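Local coordinates for protein dITP/XTP pyrophosphatase (Mycobacteroides abscessus, PDB 6WWD) that probably uses magnesium to hydrolyse non-canonical purine nucleoside triphosphates such as XTP, dITP and ITP to monophosphates and diphosphate, clearing them from the nucleotide pool, at residues 103-106 / 107-111; 81-84 / 85-89. All blocks are in the same frame, centred on the assembly; numbering follows the deposited sequence.

Contact 1 (103-106 / 107-111)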
loop_
_atom_site.group_PDB
_atom_site.type_symbol
_atom_site.label_atom_id
_atom_site.label_comp_id
_atom_site.label_asym_id
_atom_site.label_seq_id
_atom_site.Cartn_x
_atom_site.Cartn_y
_atom_site.Cartn_z
ATOM N N ALA D 103 -6.163 -22.075 -12.497
ATOM C CA ALA D 103 -4.958 -22.901 -12.527
ATOM C C ALA D 103 -3.695 -22.052 -12.372
ATOM O O ALA D 103 -2.753 -22.452 -11.684
ATOM C CB ALA D 103 -4.912 -23.716 -13.822
ATOM N N LEU D 104 -3.649 -20.880 -13.008
ATOM C CA LEU D 104 -2.487 -20.013 -12.839
ATOM C C LEU D 104 -2.334 -19.585 -11.381
ATOM O O LEU D 104 -1.231 -19.612 -10.822
ATOM C CB LEU D 104 -2.592 -18.787 -13.756
ATOM C CG LEU D 104 -1.527 -17.688 -13.551
ATOM C CD1 LEU D 104 -0.083 -18.225 -13.768
ATOM C CD2 LEU D 104 -1.824 -16.454 -14.421
ATOM N N LEU D 105 -3.425 -19.153 -10.757
ATOM C CA LEU D 105 -3.344 -18.698 -9.371
ATOM C C LEU D 105 -2.808 -19.799 -8.458
ATOM O O LEU D 105 -1.902 -19.563 -7.645
ATOM C CB LEU D 105 -4.716 -18.222 -8.900
ATOM C CG LEU D 105 -4.737 -17.658 -7.482
ATOM C CD1 LEU D 105 -3.744 -16.543 -7.379
ATOM C CD2 LEU D 105 -6.106 -17.129 -7.169
ATOM N N LEU D 106 -3.371 -21.011 -8.571
ATOM C CA LEU D 106 -2.880 -22.138 -7.779
ATOM C C LEU D 106 -1.403 -22.388 -8.017
ATOM O O LEU D 106 -0.644 -22.620 -7.069
ATOM C CB LEU D 106 -3.651 -23.419 -8.097
ATOM C CG LEU D 106 -5.085 -23.568 -7.611
ATOM C CD1 LEU D 106 -5.581 -24.973 -7.946
ATOM C CD2 LEU D 106 -5.128 -23.305 -6.114
ATOM N N ALA D 107 -0.990 -22.404 -9.290
ATOM C CA ALA D 107 0.406 -22.679 -9.608
ATOM C C ALA D 107 1.311 -21.589 -9.058
ATOM O O ALA D 107 2.408 -21.877 -8.564
ATOM C CB ALA D 107 0.601 -22.821 -11.118
ATOM N N GLN D 108 0.875 -20.327 -9.151
ATOM C CA GLN D 108 1.678 -19.232 -8.610
ATOM C C GLN D 108 1.893 -19.403 -7.113
ATOM O O GLN D 108 2.986 -19.132 -6.601
ATOM C CB GLN D 108 1.016 -17.876 -8.907
ATOM C CG GLN D 108 1.102 -17.419 -10.375
ATOM C CD GLN D 108 0.375 -16.111 -10.626
ATOM O OE1 GLN D 108 -0.688 -15.876 -10.074
ATOM N NE2 GLN D 108 0.954 -15.256 -11.452
ATOM N N LEU D 109 0.879 -19.908 -6.407
ATOM C CA LEU D 109 0.904 -20.032 -4.959
ATOM C C LEU D 109 1.288 -21.436 -4.473
ATOM O O LEU D 109 1.195 -21.708 -3.276
ATOM C CB LEU D 109 -0.474 -19.651 -4.408
ATOM C CG LEU D 109 -1.072 -18.280 -4.751
ATOM C CD1 LEU D 109 -2.417 -18.152 -4.037
ATOM C CD2 LEU D 109 -0.173 -17.126 -4.370
ATOM N N SER D 110 1.788 -22.308 -5.350
ATOM C CA SER D 110 1.813 -23.729 -5.020
ATOM C C SER D 110 2.674 -24.055 -3.813
ATOM O O SER D 110 2.483 -25.111 -3.199
ATOM C CB SER D 110 2.294 -24.549 -6.215
ATOM O OG SER D 110 3.661 -24.304 -6.442
ATOM N N ASP D 111 3.610 -23.194 -3.439
ATOM C CA ASP D 111 4.473 -23.515 -2.314
ATOM C C ASP D 111 4.198 -22.665 -1.077
ATOM O O ASP D 111 4.958 -22.734 -0.105
ATOM C CB ASP D 111 5.933 -23.412 -2.753
ATOM C CG ASP D 111 6.265 -24.409 -3.859
ATOM O OD1 ASP D 111 5.943 -25.604 -3.673
ATOM O OD2 ASP D 111 6.850 -24.015 -4.895
#

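Contact 2 (81-84 / 85-89)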
loop_
_atom_site.group_PDB
_atom_site.type_symbol
_atom_site.label_atom_id
_atom_site.label_comp_id
_atom_site.label_asym_id
_atom_site.label_seq_id
_atom_site.Cartn_x
_atom_site.Cartn_y
_atom_site.Cartn_z
ATOM N N ASN D 81 0.296 -9.284 -3.371
ATOM C CA ASN D 81 0.130 -7.855 -3.084
ATOM C C ASN D 81 -1.255 -7.368 -3.505
ATOM O O ASN D 81 -1.419 -6.265 -4.036
ATOM C CB ASN D 81 1.216 -7.009 -3.743
ATOM C CG ASN D 81 1.517 -5.749 -2.953
ATOM O OD1 ASN D 81 1.484 -5.758 -1.727
ATOM N ND2 ASN D 81 1.805 -4.661 -3.652
ATOM N N TRP D 82 -2.254 -8.209 -3.247
ATOM C CA TRP D 82 -3.677 -7.952 -3.441
ATOM C C TRP D 82 -4.096 -7.954 -4.904
ATOM O O TRP D 82 -5.240 -7.610 -5.209
ATOM C CB TRP D 82 -4.103 -6.675 -2.700
ATOM C CG TRP D 82 -4.097 -7.017 -1.225
ATOM C CD1 TRP D 82 -5.056 -7.721 -0.552
ATOM C CD2 TRP D 82 -3.048 -6.776 -0.282
ATOM N NE1 TRP D 82 -4.694 -7.897 0.758
ATOM C CE2 TRP D 82 -3.465 -7.324 0.954
ATOM C CE3 TRP D 82 -1.821 -6.110 -0.349
ATOM C CZ2 TRP D 82 -2.691 -7.247 2.107
ATOM C CZ3 TRP D 82 -1.038 -6.051 0.797
ATOM C CH2 TRP D 82 -1.481 -6.609 2.010
ATOM N N MET D 83 -3.227 -8.404 -5.812
ATOM C CA MET D 83 -3.675 -8.892 -7.109
ATOM C C MET D 83 -4.299 -10.284 -6.905
ATOM O O MET D 83 -4.174 -10.869 -5.837
ATOM C CB MET D 83 -2.504 -8.919 -8.098
ATOM C CG MET D 83 -1.802 -7.554 -8.297
ATOM S SD MET D 83 -2.951 -6.259 -8.845
ATOM C CE MET D 83 -3.138 -6.729 -10.573
ATOM N N PRO D 84 -4.997 -10.846 -7.905
ATOM C CA PRO D 84 -5.288 -10.408 -9.274
ATOM C C PRO D 84 -5.958 -9.041 -9.379
ATOM O O PRO D 84 -5.804 -8.424 -10.416
ATOM C CB PRO D 84 -6.222 -11.502 -9.795
ATOM C CG PRO D 84 -5.835 -12.714 -9.031
ATOM C CD PRO D 84 -5.571 -12.181 -7.641
ATOM N N GLY D 85 -6.657 -8.586 -8.340
ATOM C CA GLY D 85 -7.190 -7.228 -8.366
ATOM C C GLY D 85 -8.138 -7.060 -9.536
ATOM O O GLY D 85 -8.922 -7.957 -9.854
ATOM N N VAL D 86 -8.059 -5.909 -10.213
ATOM C CA VAL D 86 -8.980 -5.634 -11.315
ATOM C C VAL D 86 -8.615 -6.402 -12.577
ATOM O O VAL D 86 -9.366 -6.338 -13.565
ATOM C CB VAL D 86 -9.091 -4.116 -11.575
ATOM C CG1 VAL D 86 -9.476 -3.378 -10.276
ATOM C CG2 VAL D 86 -7.807 -3.562 -12.157
ATOM N N LEU D 87 -7.524 -7.177 -12.554
ATOM C CA LEU D 87 -7.226 -8.147 -13.604
ATOM C C LEU D 87 -7.751 -9.554 -13.281
ATOM O O LEU D 87 -7.392 -10.512 -13.983
ATOM C CB LEU D 87 -5.717 -8.206 -13.871
ATOM C CG LEU D 87 -5.141 -7.089 -14.755
ATOM C CD1 LEU D 87 -5.115 -5.808 -13.997
ATOM C CD2 LEU D 87 -3.730 -7.415 -15.218
ATOM N N SER D 88 -8.622 -9.690 -12.271
ATOM C CA SER D 88 -9.097 -11.015 -11.853
ATOM C C SER D 88 -9.679 -11.822 -13.010
ATOM O O SER D 88 -9.370 -13.008 -13.177
ATOM C CB SER D 88 -10.148 -10.867 -10.750
ATOM O OG SER D 88 -9.531 -10.530 -9.532
ATOM N N ALA D 89 -10.531 -11.197 -13.818
ATOM C CA ALA D 89 -11.226 -11.896 -14.895
ATOM C C ALA D 89 -10.314 -12.230 -16.068
ATOM O O ALA D 89 -10.717 -13.010 -16.937
ATOM C CB ALA D 89 -12.413 -11.055 -15.387
#

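Contact 1 (103-106 / 107-111)
Leu-104 and Gln-108 meet one turn apart near the C-terminal end of helix 98-108. Backbone bonds of the alpha-helical i to i+4 kind join the two halves. Ala-107 N donates to Ala-103 O at 3.0 Å. Gln-108 N donates to Leu-104 O at 2.8 Å. The next bond, from Leu-109 N to Leu-105 O, is more bent, with an N-H...O angle of 143°. Leu-109 N also makes a weak bond to Leu-106 O at 3.2 Å. This sharing fits a helix that is ending, for Leu-109 is the first residue to leave helical backbone angles. Arg-90 of the second subunit bonds to the carbonyls of Ala-107 and Gln-108 at this helix end.

Two pairs of side chains four residues apart make the apolar contacts. Leu-104 CD1 rests against the aliphatic part of Gln-108, 3.7 Å from its CG. The glutamine chain runs extended beyond CG (chi2 177°), which lays its amide alongside the leucine branch, with Gln-108 CD 3.8 Å from Leu-104 CG. In the second pair Leu-105 CD1 touches Leu-109 CD1 at 3.9 Å, and the two side chains cross at a slant. Leu-109 CG also lies 3.3 Å from Leu-105 O.

The polar end of Gln-108 is buried and held by both subunits. Its OE1 accepts from Trp-91 NE1 of the same chain and its NE2 donates to Trp-91 O of the second subunit, which should fix the rotation of the amide.

Leu-105 and Leu-109 turn to strand 67-77, packing on Leu-75 and Val-77, while Leu-106 and Leu-109 also reach Ile-145 of strand 134-145. The last turn of the helix is thus seated on two strands of the mixed sheet.

Contact 2 (81-84 / 85-89)
Pro-84 and Gly-85 form the centre of this contact, at a sharp change of chain direction. The peptide bond before Pro-84 is cis. Pro-84 O accepts from Leu-87 N at 3.0 Å and closes a type II' beta turn from Pro-84 to Leu-87. The bond is bent, and the donor lies 34° out of the carbonyl plane.

Gly-85 takes the first inner position of that turn with a positive phi of 60°. A beta carbon there would crowd Pro-84 O and the sulfur of Met-83, so the lack of a side chain suits the site. A type I turn from Gly-85 to Ser-88 overlaps it, shifted by one residue. Gly-85 O receives two bonds from Ser-88, one from its N at 3.0 Å and one from its OG at 2.7 Å. The hydroxyl comes in the carbonyl plane, on a lone pair. With OG beside the backbone N (chi1 -75°), both donors of the serine reach the one oxygen. The same OG lies 3.5 Å from Pro-84 CB, next to the proline ring, and also accepts a hydrogen bond from Leu-75 N.

Met-83 adds an apolar contact beside the turn. Its chain bends at chi2 and chi3, which brings Met-83 CE back to within 4.1 Å of Leu-87 CD1. Met-83 packs on Asn-81 and Leu-87 on Leu-80 of the second subunit.

The turns lead out of the short strand 84-85, which pairs antiparallel with strand 67-77; Met-83 bonds through its backbone to Val-77, and Gly-85 to Leu-75. Val-86, inside the first turn, packs on Asp-72 of strand 67-77, the predicted magnesium ligand and proton acceptor, and on Phe-49 and Asn-52 of helix 49-64.

Contact 2 comes first along the chain, and contact 1 follows on helix 98-108 after the intervening loop. Their centres are 14 Å apart. Their nearest atoms are about 5 Å apart, so they do not touch. Both lie on the same side of the chain's centre and pack against strand 67-77. Trp-91, in the loop between them, touches Met-83 and Pro-84 of contact 2 and Leu-104 and Gln-108 of contact 1. Both contacts also meet the second subunit. Each comes close to Tyr-157, a predicted substrate-binding residue. This part of the fold therefore probably borders both the dimer interface and the nucleotide pocket.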